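Dual function macrocyclase-peptidase POPB (Galerina marginata, PDB 5N4B) processes amanitin precursor peptides as a serine protease of the prolyl oligopeptidase family, cleaving after proline and joining the peptide ends into a macrocycle. Local coordinates at residues Met701-Pro704 against Lys710-Ala713; Leu513-Thr518 against Asp714-Ile719; Lys691-Trp696 against Thr705-Lys710; Val131-Asn136 against Ala144-Cys149. The protein carries 1 engineered substitution. All blocks are in the same frame, centred on the assembly; numbering follows the deposited sequence.

Interaction 1: residues Met701-Pro704 against Lys710-Ala713; sequences MGKP and KDAA
Lys703 reaches Asp711 on an almost fully extended chain. Its CG stands beside the backbone N and anti to the carbonyl carbon, chi1 -62°, and every later bond stays near trans. Asp711 has the same first torsion, chi1 -74°, and its carboxylate reaches toward the lysine. The contact lies in the alpha/beta-hydrolase domain. It joins the final helix to the loop that leads into it from strand 688-693. That loop also carries His699 of the charge relay system, and Pro704 is the N-cap residue of the helix. The two side chains cross at about a right angle. Lys703 NZ donates to Asp711 OD2 at 3.1 Å, forming a salt bridge. It meets the oxygen nearly head-on, in line with the C-O bond. The aliphatic part follows close behind, with Lys703 CD 3.8 Å and Lys703 CE 4.0 Å from Asp711 OD2.

Lys703 NZ is held more strongly by Asp693 OD2, in another salt bridge, and also bonds to Asn659 OD1. The ammonium group therefore ties the loop to the edge of the sheet as well as to the helix. The Lys703 side chain lies about 9 Å from that of Asp662, also of the charge relay. The Asp711 carboxylate is shared between two lysines: OD2 takes Lys703 NZ, while OD1 takes Lys691 NZ, its stronger partner.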
loop_
_atom_site.group_PDB
_atom_site.type_symbol
_atom_site.label_atom_id
_atom_site.label_comp_id
_atom_site.label_asym_id
_atom_site.label_seq_id
_atom_site.Cartn_x
_atom_site.Cartn_y
_atom_site.Cartn_z
ATOM N N MET A 701 -0.186 -11.647 -2.847
ATOM C CA MET A 701 0.188 -11.947 -4.214
ATOM C C MET A 701 -0.439 -10.944 -5.155
ATOM O O MET A 701 -1.563 -10.464 -4.941
ATOM C CB MET A 701 -0.296 -13.349 -4.596
ATOM C CG MET A 701 0.435 -14.433 -3.857
ATOM S SD MET A 701 -0.078 -16.095 -4.314
ATOM C CE MET A 701 0.543 -16.246 -5.992
ATOM N N GLY A 702 0.269 -10.701 -6.233
ATOM C CA GLY A 702 -0.238 -9.929 -7.340
ATOM C C GLY A 702 -0.633 -10.799 -8.527
ATOM O O GLY A 702 -0.385 -11.992 -8.584
ATOM N N LYS A 703 -1.251 -10.147 -9.486
ATOM C CA LYS A 703 -1.626 -10.803 -10.729
ATOM C C LYS A 703 -0.450 -10.852 -11.688
ATOM O O LYS A 703 0.469 -10.030 -11.588
ATOM C CB LYS A 703 -2.727 -9.993 -11.402
ATOM C CG LYS A 703 -4.010 -9.873 -10.613
ATOM C CD LYS A 703 -5.066 -9.231 -11.413
ATOM C CE LYS A 703 -6.296 -9.056 -10.546
ATOM N NZ LYS A 703 -7.540 -8.984 -11.348
ATOM N N PRO A 704 -0.498 -11.730 -12.688
ATOM C CA PRO A 704 0.527 -11.683 -13.738
ATOM C C PRO A 704 0.453 -10.365 -14.502
ATOM O O PRO A 704 -0.610 -9.764 -14.642
ATOM C CB PRO A 704 0.195 -12.871 -14.637
ATOM C CG PRO A 704 -0.772 -13.756 -13.813
ATOM C CD PRO A 704 -1.472 -12.819 -12.880
ATOM N N LYS A 710 -4.247 -6.154 -19.320
ATOM C CA LYS A 710 -5.576 -6.341 -19.863
ATOM C C LYS A 710 -6.597 -5.628 -19.001
ATOM O O LYS A 710 -7.481 -4.930 -19.521
ATOM C CB LYS A 710 -5.866 -7.845 -19.950
ATOM C CG LYS A 710 -7.110 -8.203 -20.740
ATOM C CD LYS A 710 -8.401 -8.218 -19.925
ATOM C CE LYS A 710 -9.596 -8.704 -20.776
ATOM N NZ LYS A 710 -10.871 -8.640 -20.001
ATOM N N ASP A 711 -6.474 -5.756 -17.685
ATOM C CA ASP A 711 -7.413 -5.104 -16.780
ATOM C C ASP A 711 -7.286 -3.589 -16.852
ATOM O O ASP A 711 -8.302 -2.891 -16.803
ATOM C CB ASP A 711 -7.206 -5.575 -15.348
ATOM C CG ASP A 711 -7.733 -7.003 -15.105
ATOM O OD1 ASP A 711 -8.521 -7.540 -15.922
ATOM O OD2 ASP A 711 -7.225 -7.595 -14.108
ATOM N N ALA A 712 -6.068 -3.050 -17.006
ATOM C CA ALA A 712 -5.906 -1.611 -17.152
ATOM C C ALA A 712 -6.588 -1.117 -18.426
ATOM O O ALA A 712 -7.257 -0.075 -18.429
ATOM C CB ALA A 712 -4.419 -1.246 -17.145
ATOM N N ALA A 713 -6.433 -1.847 -19.524
ATOM C CA ALA A 713 -7.082 -1.431 -20.754
ATOM C C ALA A 713 -8.601 -1.435 -20.617
ATOM O O ALA A 713 -9.282 -0.539 -21.129
ATOM C CB ALA A 713 -6.630 -2.330 -21.898
#

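Interaction 2: residues Leu513-Thr518 against Asp714-Ile719; sequences LTFLQT and DKWGFI
Helices 510-519 and 705-722 of the alpha/beta-hydrolase domain lie next to each other on one face of the central sheet, joined here by Phe515 and Trp716. Both side chains also touch Ile493 on strand 492-495, which marks the floor of the contact. Phe515 has CG anti to the backbone N, chi1 -174°, and this carries its ring across to the neighbouring helix. The ring meets the base of Trp716. Phe515 CD2 lies 3.7 Å from Trp716 CB, and Phe515 CE2 lies 3.8 Å from the same CB. The edge of the phenyl ring also faces the backbone, with Phe515 CE2 3.5 Å from Trp716 O near the ring plane. This brings the weakly positive rim of the ring to a carbonyl oxygen.

The indole slants away from the phenyl ring. The Phe515 ring and the five-membered ring of Trp716 have centroids 5.7 Å apart and planes at 49°, so the pair is oblique. Trp716 is modelled in two conformers, and this ring geometry belongs to one of them. In that conformer Lys715 CE sits over one indole face near its rim. Phe76 of helix 68-80 meets the indole at about 90°. No hydrogen bond links the two segments; the join is buried and made by ring and CB contacts and by the ring edge against a carbonyl. Within helix 510-519, Thr514 O takes two donors. Thr518 N binds it at 2.9 Å, and Thr518 OG1 at 2.8 Å from above the carbonyl plane.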
loop_
_atom_site.group_PDB
_atom_site.type_symbol
_atom_site.label_atom_id
_atom_site.label_comp_id
_atom_site.label_asym_id
_atom_site.label_seq_id
_atom_site.Cartn_x
_atom_site.Cartn_y
_atom_site.Cartn_z
ATOM N N LEU A 513 0.205 8.067 -17.792
ATOM C CA LEU A 513 0.734 9.065 -18.722
ATOM C C LEU A 513 0.342 8.755 -20.159
ATOM O O LEU A 513 0.048 9.653 -20.939
ATOM C CB LEU A 513 2.261 9.194 -18.594
ATOM C CG LEU A 513 2.740 9.670 -17.216
ATOM C CD1 LEU A 513 4.242 9.823 -17.248
ATOM C CD2 LEU A 513 2.075 10.962 -16.740
ATOM N N THR A 514 0.342 7.488 -20.532
ATOM C CA THR A 514 -0.077 7.114 -21.879
ATOM C C THR A 514 -1.529 7.513 -22.116
ATOM O O THR A 514 -1.859 8.053 -23.173
ATOM C CB THR A 514 0.126 5.616 -22.045
ATOM O OG1 THR A 514 1.518 5.320 -21.967
ATOM C CG2 THR A 514 -0.359 5.147 -23.392
ATOM N N PHE A 515 -2.406 7.271 -21.152
ATOM C CA PHE A 515 -3.783 7.710 -21.293
ATOM C C PHE A 515 -3.869 9.220 -21.470
ATOM O O PHE A 515 -4.597 9.722 -22.334
ATOM C CB PHE A 515 -4.582 7.281 -20.076
ATOM C CG PHE A 515 -6.062 7.548 -20.146
ATOM C CD1 PHE A 515 -6.562 8.765 -19.736
ATOM C CD2 PHE A 515 -6.925 6.594 -20.644
ATOM C CE1 PHE A 515 -7.903 9.019 -19.782
ATOM C CE2 PHE A 515 -8.272 6.842 -20.683
ATOM C CZ PHE A 515 -8.764 8.049 -20.270
ATOM N N LEU A 516 -3.114 9.965 -20.675
ATOM C CA LEU A 516 -3.168 11.419 -20.756
ATOM C C LEU A 516 -2.758 11.898 -22.134
ATOM O O LEU A 516 -3.381 12.804 -22.708
ATOM C CB LEU A 516 -2.263 12.065 -19.693
ATOM C CG LEU A 516 -2.537 11.694 -18.220
ATOM C CD1 LEU A 516 -1.743 12.572 -17.317
ATOM C CD2 LEU A 516 -3.985 11.750 -17.858
ATOM N N GLN A 517 -1.683 11.350 -22.659
ATOM C CA GLN A 517 -1.223 11.725 -23.990
ATOM C C GLN A 517 -2.190 11.277 -25.073
ATOM O O GLN A 517 -2.477 12.043 -25.994
ATOM C CB GLN A 517 0.174 11.161 -24.219
ATOM C CG GLN A 517 0.795 11.597 -25.536
ATOM C CD GLN A 517 2.257 11.246 -25.692
ATOM O OE1 GLN A 517 2.915 10.803 -24.789
ATOM N NE2 GLN A 517 2.745 11.413 -26.907
ATOM N N THR A 518 -2.746 10.094 -24.962
ATOM C CA THR A 518 -3.619 9.559 -25.995
ATOM C C THR A 518 -4.876 10.388 -26.141
ATOM O O THR A 518 -5.363 10.611 -27.248
ATOM C CB THR A 518 -3.969 8.112 -25.634
ATOM O OG1 THR A 518 -2.770 7.293 -25.697
ATOM C CG2 THR A 518 -4.991 7.514 -26.573
ATOM N N ASP A 714 -9.158 -2.440 -19.945
ATOM C CA ASP A 714 -10.610 -2.471 -19.719
ATOM C C ASP A 714 -11.058 -1.261 -18.902
ATOM O O ASP A 714 -12.053 -0.616 -19.237
ATOM C CB ASP A 714 -10.988 -3.723 -18.938
ATOM C CG ASP A 714 -11.061 -4.994 -19.762
ATOM O OD1 ASP A 714 -10.983 -4.927 -20.982
ATOM O OD2 ASP A 714 -11.207 -6.094 -19.140
ATOM N N LYS A 715 -10.343 -0.961 -17.827
ATOM C CA LYS A 715 -10.727 0.123 -16.922
ATOM C C LYS A 715 -10.662 1.475 -17.620
ATOM O O LYS A 715 -11.633 2.246 -17.630
ATOM C CB LYS A 715 -9.800 0.149 -15.697
ATOM C CG LYS A 715 -9.856 1.393 -14.904
ATOM C CD LYS A 715 -9.131 1.212 -13.580
ATOM C CE LYS A 715 -7.689 1.372 -13.699
ATOM N NZ LYS A 715 -7.140 1.845 -12.343
ATOM N N TRP A 716 -9.503 1.778 -18.218
ATOM C CA TRP A 716 -9.323 3.090 -18.823
ATOM C C TRP A 716 -10.118 3.198 -20.118
ATOM O O TRP A 716 -10.609 4.281 -20.460
ATOM C CB TRP A 716 -7.833 3.402 -19.030
ATOM C CG TRP A 716 -7.048 3.428 -17.758
ATOM C CD1 TRP A 716 -5.946 2.666 -17.454
ATOM C CD2 TRP A 716 -7.310 4.228 -16.599
ATOM N NE1 TRP A 716 -5.510 2.957 -16.188
ATOM C CE2 TRP A 716 -6.340 3.893 -15.628
ATOM C CE3 TRP A 716 -8.273 5.188 -16.291
ATOM C CZ2 TRP A 716 -6.293 4.497 -14.370
ATOM C CZ3 TRP A 716 -8.234 5.783 -15.042
ATOM C CH2 TRP A 716 -7.251 5.445 -14.099
ATOM N N GLY A 717 -10.288 2.092 -20.829
ATOM C CA GLY A 717 -11.154 2.111 -22.011
ATOM C C GLY A 717 -12.612 2.327 -21.658
ATOM O O GLY A 717 -13.334 3.064 -22.351
ATOM N N PHE A 718 -13.048 1.719 -20.571
ATOM C CA PHE A 718 -14.413 1.939 -20.088
ATOM C C PHE A 718 -14.619 3.406 -19.774
ATOM O O PHE A 718 -15.621 4.008 -20.157
ATOM C CB PHE A 718 -14.696 1.061 -18.879
ATOM C CG PHE A 718 -16.066 1.287 -18.263
ATOM C CD1 PHE A 718 -17.126 0.535 -18.723
ATOM C CD2 PHE A 718 -16.254 2.190 -17.265
ATOM C CE1 PHE A 718 -18.418 0.703 -18.213
ATOM C CE2 PHE A 718 -17.536 2.372 -16.729
ATOM C CZ PHE A 718 -18.594 1.625 -17.196
ATOM N N ILE A 719 -13.675 3.987 -19.046
ATOM C CA ILE A 719 -13.774 5.390 -18.702
ATOM C C ILE A 719 -13.794 6.232 -19.969
ATOM O O ILE A 719 -14.606 7.150 -20.108
ATOM C CB ILE A 719 -12.640 5.793 -17.754
ATOM C CG1 ILE A 719 -12.890 5.251 -16.340
ATOM C CG2 ILE A 719 -12.493 7.316 -17.727
ATOM C CD1 ILE A 719 -11.721 5.343 -15.428
#

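Interaction 3: residues Lys691-Trp696 against Thr705-Lys710; sequences KIDKSW and TDKNVK
Lys691 and Lys710 bring their ammonium groups together, with Lys691 NZ only 4.3 Å from Lys710 NZ. A shared anion explains this: both form salt bridges to Asp714 OD2, one helical turn beyond Lys710. Lys691 NZ is also bound by Asp711. The contact sets the edge strand 688-693 of the alpha/beta-hydrolase sheet against the first turns of helix 705-722.

The direct bond between the segments is weak: Lys707 NZ donates to Asp693 OD2 at 3.3 Å, within a salt bridge. The lysine chain is bent at chi2 and at chi4 (-73°), and it approaches the aspartate from the opposite direction. A water supports the pair, donating to Asp693 OD1 at 2.8 Å and accepting a weak bond from Lys707 NZ at 2.9 Å. Lys707 has a second modelled conformer, so this link is probably not permanent.

Asp693 is held more firmly by others. Ser695 N donates to Asp693 OD1 at 3.0 Å, closing an Asx turn where the strand ends, and Lys703 binds OD2. Lysines and aspartates from strand, loop and helix are thus interleaved, so their charges probably compensate one another at this surface.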
loop_
_atom_site.group_PDB
_atom_site.type_symbol
_atom_site.label_atom_id
_atom_site.label_comp_id
_atom_site.label_asym_id
_atom_site.label_seq_id
_atom_site.Cartn_x
_atom_site.Cartn_y
_atom_site.Cartn_z
ATOM N N LYS A 691 -16.839 -6.508 -12.704
ATOM C CA LYS A 691 -15.890 -7.538 -13.111
ATOM C C LYS A 691 -15.407 -8.265 -11.871
ATOM O O LYS A 691 -15.131 -7.639 -10.844
ATOM C CB LYS A 691 -14.670 -6.899 -13.773
ATOM C CG LYS A 691 -14.861 -6.519 -15.163
ATOM C CD LYS A 691 -13.566 -5.879 -15.720
ATOM C CE LYS A 691 -12.378 -6.822 -15.711
ATOM N NZ LYS A 691 -11.137 -6.278 -16.360
ATOM N N ILE A 692 -15.249 -9.583 -11.976
ATOM C CA ILE A 692 -14.937 -10.443 -10.844
ATOM C C ILE A 692 -13.832 -11.382 -11.295
ATOM O O ILE A 692 -14.094 -12.343 -12.036
ATOM C CB ILE A 692 -16.155 -11.228 -10.347
ATOM C CG1 ILE A 692 -17.292 -10.242 -10.003
ATOM C CG2 ILE A 692 -15.730 -12.048 -9.132
ATOM C CD1 ILE A 692 -18.694 -10.768 -10.000
ATOM N N ASP A 693 -12.613 -11.139 -10.848
ATOM C CA ASP A 693 -11.507 -12.029 -11.199
ATOM C C ASP A 693 -11.574 -13.258 -10.304
ATOM O O ASP A 693 -11.466 -13.127 -9.087
ATOM C CB ASP A 693 -10.182 -11.289 -11.047
ATOM C CG ASP A 693 -8.966 -12.110 -11.538
ATOM O OD1 ASP A 693 -9.039 -13.355 -11.584
ATOM O OD2 ASP A 693 -7.921 -11.510 -11.878
ATOM N N LYS A 694 -11.721 -14.443 -10.897
ATOM C CA LYS A 694 -11.959 -15.667 -10.118
ATOM C C LYS A 694 -10.688 -16.447 -9.796
ATOM O O LYS A 694 -10.777 -17.506 -9.181
ATOM C CB LYS A 694 -13.016 -16.500 -10.820
ATOM C CG LYS A 694 -14.373 -15.781 -10.661
ATOM C CD LYS A 694 -15.532 -16.498 -11.250
ATOM C CE LYS A 694 -16.814 -15.845 -10.773
ATOM N NZ LYS A 694 -17.941 -16.484 -11.458
ATOM N N SER A 695 -9.510 -15.920 -10.119
ATOM C CA SER A 695 -8.267 -16.464 -9.611
ATOM C C SER A 695 -8.129 -16.029 -8.169
ATOM O O SER A 695 -8.198 -14.834 -7.871
ATOM C CB SER A 695 -7.092 -15.973 -10.438
ATOM O OG SER A 695 -5.859 -16.496 -9.938
ATOM N N TRP A 696 -7.976 -16.983 -7.273
ATOM C CA TRP A 696 -7.934 -16.714 -5.839
ATOM C C TRP A 696 -6.503 -16.426 -5.440
ATOM O O TRP A 696 -5.724 -17.343 -5.127
ATOM C CB TRP A 696 -8.521 -17.884 -5.059
ATOM C CG TRP A 696 -8.801 -17.552 -3.592
ATOM C CD1 TRP A 696 -7.906 -17.188 -2.661
ATOM C CD2 TRP A 696 -10.072 -17.515 -2.964
ATOM N NE1 TRP A 696 -8.526 -16.945 -1.457
ATOM C CE2 TRP A 696 -9.863 -17.146 -1.613
ATOM C CE3 TRP A 696 -11.360 -17.765 -3.405
ATOM C CZ2 TRP A 696 -10.909 -17.007 -0.706
ATOM C CZ3 TRP A 696 -12.394 -17.652 -2.529
ATOM C CH2 TRP A 696 -12.164 -17.252 -1.182
ATOM N N THR A 705 1.594 -9.951 -15.037
ATOM C CA THR A 705 1.664 -8.676 -15.755
ATOM C C THR A 705 0.669 -8.619 -16.911
ATOM O O THR A 705 0.027 -7.597 -17.132
ATOM C CB THR A 705 3.074 -8.472 -16.279
ATOM O OG1 THR A 705 3.964 -8.493 -15.167
ATOM C CG2 THR A 705 3.192 -7.114 -16.950
ATOM N N ASP A 706 0.543 -9.698 -17.670
ATOM C CA ASP A 706 -0.344 -9.662 -18.822
ATOM C C ASP A 706 -1.791 -9.405 -18.414
ATOM O O ASP A 706 -2.524 -8.667 -19.095
ATOM C CB ASP A 706 -0.148 -10.871 -19.745
ATOM C CG ASP A 706 -0.338 -12.249 -19.084
ATOM O OD1 ASP A 706 -0.867 -12.379 -17.945
ATOM O OD2 ASP A 706 0.038 -13.273 -19.774
ATOM N N LYS A 707 -2.219 -9.989 -17.305
ATOM C CA LYS A 707 -3.565 -9.729 -16.803
ATOM C C LYS A 707 -3.707 -8.299 -16.292
ATOM O O LYS A 707 -4.764 -7.665 -16.493
ATOM C CB LYS A 707 -3.926 -10.758 -15.729
ATOM C CG LYS A 707 -5.343 -10.660 -15.220
ATOM C CD LYS A 707 -6.375 -10.807 -16.300
ATOM C CE LYS A 707 -7.824 -10.873 -15.772
ATOM N NZ LYS A 707 -8.239 -12.150 -15.091
ATOM N N ASN A 708 -2.694 -7.774 -15.599
ATOM C CA ASN A 708 -2.718 -6.380 -15.153
ATOM C C ASN A 708 -2.885 -5.443 -16.345
ATOM O O ASN A 708 -3.678 -4.494 -16.308
ATOM C CB ASN A 708 -1.476 -6.056 -14.335
ATOM C CG ASN A 708 -1.582 -6.556 -12.903
ATOM O OD1 ASN A 708 -2.678 -6.718 -12.374
ATOM N ND2 ASN A 708 -0.438 -6.783 -12.267
ATOM N N VAL A 709 -2.182 -5.714 -17.456
ATOM C CA VAL A 709 -2.309 -4.858 -18.649
ATOM C C VAL A 709 -3.707 -4.941 -19.223
ATOM O O VAL A 709 -4.316 -3.910 -19.581
ATOM C CB VAL A 709 -1.230 -5.243 -19.677
ATOM C CG1 VAL A 709 -1.548 -4.605 -21.037
ATOM C CG2 VAL A 709 0.162 -4.838 -19.170
ATOM N N LYS A 710 -4.247 -6.154 -19.320
ATOM C CA LYS A 710 -5.576 -6.341 -19.863
ATOM C C LYS A 710 -6.597 -5.628 -19.001
ATOM O O LYS A 710 -7.481 -4.930 -19.521
ATOM C CB LYS A 710 -5.866 -7.845 -19.950
ATOM C CG LYS A 710 -7.110 -8.203 -20.740
ATOM C CD LYS A 710 -8.401 -8.218 -19.925
ATOM C CE LYS A 710 -9.596 -8.704 -20.776
ATOM N NZ LYS A 710 -10.871 -8.640 -20.001
HETATM O O HOH W 1 -7.642 -14.593 -13.690
#

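Interaction 4: residues Val131-Asn136 against Ala144-Cys149; sequences VFFDPN and AGMVLC
In one of its two modelled conformers, Met146 crosses from strand 144-151 to Pro135 and Phe133, starting at its CB. Met146 CB rests 3.8 Å from Pro135 CB. CG stands anti to the backbone N, chi1 -177°, and carries the chain on toward the aromatic ring. The sulfur makes the closest approach, with Met146 SD 3.4 Å from Phe133 CE2 and 3.8 Å from Phe133 CD2. It lies 4.5 Å from the centroid of the Phe133 ring and 60° off its normal. This is an oblique Met-aromatic contact. Rotation about the CG-SD bond, chi3 76°, turns the terminal CE aside from the phenyl ring.

The site belongs to the seven-bladed beta-propeller. Strand 129-133 is the last of one four-stranded blade and strand 144-151 the first of the next, so the contact lies between neighbouring blades. Phe132 and Phe133 form a classic beta bulge opposite Leu110. The chain then closes an Asx turn. Asp134 OD1 accepts from Asn136 N at 2.9 Å and, on its syn lone pair, from Asn136 ND2 at 2.8 Å. Gln107 bonds to both sides: its side chain pairs with Met146 N and Ala144 O, and its backbone O takes Asn136 ND2. Phe158 and Tyr160 also meet the Phe133 ring. The blades are thus joined here by sulfur, ring and proline carbons, with no direct hydrogen bond between the two segments, and Gln107 supplies a polar link.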
loop_
_atom_site.group_PDB
_atom_site.type_symbol
_atom_site.label_atom_id
_atom_site.label_comp_id
_atom_site.label_asym_id
_atom_site.label_seq_id
_atom_site.Cartn_x
_atom_site.Cartn_y
_atom_site.Cartn_z
ATOM N N VAL A 131 21.955 -14.055 -11.462
ATOM C CA VAL A 131 20.763 -14.339 -10.677
ATOM C C VAL A 131 21.172 -14.958 -9.362
ATOM O O VAL A 131 21.942 -15.926 -9.323
ATOM C CB VAL A 131 19.809 -15.262 -11.455
ATOM C CG1 VAL A 131 18.663 -15.739 -10.583
ATOM C CG2 VAL A 131 19.316 -14.598 -12.736
ATOM N N PHE A 132 20.600 -14.450 -8.269
ATOM C CA PHE A 132 20.637 -15.094 -6.967
ATOM C C PHE A 132 19.305 -15.749 -6.628
ATOM O O PHE A 132 19.271 -16.917 -6.214
ATOM C CB PHE A 132 21.080 -14.137 -5.819
ATOM C CG PHE A 132 20.784 -14.672 -4.487
ATOM C CD1 PHE A 132 21.321 -15.873 -4.090
ATOM C CD2 PHE A 132 19.873 -14.073 -3.630
ATOM C CE1 PHE A 132 20.968 -16.438 -2.914
ATOM C CE2 PHE A 132 19.532 -14.625 -2.467
ATOM C CZ PHE A 132 20.071 -15.794 -2.066
ATOM N N PHE A 133 18.193 -15.050 -6.818
ATOM C CA PHE A 133 16.908 -15.595 -6.392
ATOM C C PHE A 133 15.845 -15.131 -7.359
ATOM O O PHE A 133 15.521 -13.927 -7.419
ATOM C CB PHE A 133 16.564 -15.179 -4.951
ATOM C CG PHE A 133 15.315 -15.801 -4.422
ATOM C CD1 PHE A 133 15.359 -17.075 -3.876
ATOM C CD2 PHE A 133 14.102 -15.164 -4.490
ATOM C CE1 PHE A 133 14.229 -17.697 -3.375
ATOM C CE2 PHE A 133 12.952 -15.830 -3.970
ATOM C CZ PHE A 133 13.063 -17.097 -3.456
ATOM N N ASP A 134 15.308 -16.074 -8.128
ATOM C CA ASP A 134 14.269 -15.805 -9.126
ATOM C C ASP A 134 12.934 -16.306 -8.583
ATOM O O ASP A 134 12.659 -17.517 -8.629
ATOM C CB ASP A 134 14.600 -16.482 -10.453
ATOM C CG ASP A 134 13.589 -16.185 -11.532
ATOM O OD1 ASP A 134 12.536 -15.613 -11.194
ATOM O OD2 ASP A 134 13.850 -16.528 -12.711
ATOM N N PRO A 135 12.084 -15.446 -8.033
ATOM C CA PRO A 135 10.844 -15.963 -7.441
ATOM C C PRO A 135 9.923 -16.587 -8.464
ATOM O O PRO A 135 8.989 -17.321 -8.078
ATOM C CB PRO A 135 10.219 -14.727 -6.793
ATOM C CG PRO A 135 11.033 -13.622 -7.036
ATOM C CD PRO A 135 12.192 -13.993 -7.919
ATOM N N ASN A 136 10.116 -16.322 -9.755
ATOM C CA ASN A 136 9.233 -16.906 -10.733
ATOM C C ASN A 136 9.391 -18.414 -10.778
ATOM O O ASN A 136 8.527 -19.080 -11.364
ATOM C CB ASN A 136 9.498 -16.298 -12.113
ATOM C CG ASN A 136 9.296 -14.795 -12.146
ATOM O OD1 ASN A 136 8.164 -14.305 -12.185
ATOM N ND2 ASN A 136 10.372 -14.056 -12.145
ATOM N N ALA A 144 2.997 -19.432 -7.126
ATOM C CA ALA A 144 3.689 -19.042 -5.882
ATOM C C ALA A 144 4.404 -17.729 -6.083
ATOM O O ALA A 144 5.047 -17.508 -7.115
ATOM C CB ALA A 144 4.751 -20.029 -5.491
ATOM N N GLY A 145 4.297 -16.861 -5.108
ATOM C CA GLY A 145 4.960 -15.574 -5.167
ATOM C C GLY A 145 5.732 -15.317 -3.904
ATOM O O GLY A 145 5.333 -15.733 -2.812
ATOM N N MET A 146 6.830 -14.597 -4.046
ATOM C CA MET A 146 7.601 -14.138 -2.911
ATOM C C MET A 146 7.030 -12.798 -2.499
ATOM O O MET A 146 6.988 -11.863 -3.301
ATOM C CB MET A 146 9.073 -14.007 -3.258
ATOM C CG MET A 146 9.902 -13.589 -2.043
ATOM S SD MET A 146 11.575 -13.153 -2.430
ATOM C CE MET A 146 11.325 -11.540 -3.155
ATOM N N VAL A 147 6.600 -12.715 -1.267
ATOM C CA VAL A 147 5.912 -11.531 -0.797
ATOM C C VAL A 147 6.745 -10.667 0.138
ATOM O O VAL A 147 6.389 -9.503 0.367
ATOM C CB VAL A 147 4.557 -11.868 -0.157
ATOM C CG1 VAL A 147 3.666 -12.530 -1.159
ATOM C CG2 VAL A 147 4.719 -12.764 1.043
ATOM N N LEU A 148 7.841 -11.167 0.668
ATOM C CA LEU A 148 8.730 -10.411 1.536
ATOM C C LEU A 148 10.043 -11.185 1.626
ATOM O O LEU A 148 10.036 -12.409 1.559
ATOM C CB LEU A 148 8.120 -10.298 2.965
ATOM C CG LEU A 148 8.733 -9.310 3.896
ATOM C CD1 LEU A 148 8.461 -7.930 3.352
ATOM C CD2 LEU A 148 8.081 -9.446 5.274
ATOM N N CYS A 149 11.152 -10.481 1.839
ATOM C CA CYS A 149 12.427 -11.140 2.056
ATOM C C CYS A 149 13.356 -10.296 2.901
ATOM O O CYS A 149 13.199 -9.067 3.033
ATOM C CB CYS A 149 13.081 -11.577 0.746
ATOM S SG CYS A 149 13.631 -10.217 -0.287
#

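Interactions 1, 2 and 3 all use helix 705-722 of the hydrolase domain. Interactions 1 and 3 are surface contacts with centres about 5 Å apart, and they merge into one charge network. Asp693 and Lys691 of interaction 3 bind Lys703 and Asp711 of interaction 1. Lys691 also binds Asp714, which begins the helical segment of interaction 2. Further along the helix, interaction 2 is buried and aromatic. Interaction 4 is likewise buried and apolar, but it joins propeller blades and lies about 31 Å from interaction 2, centre to centre. It meets interaction 1 across the domain boundary, where Met701 packs on Ala144, Gly145 and Val147.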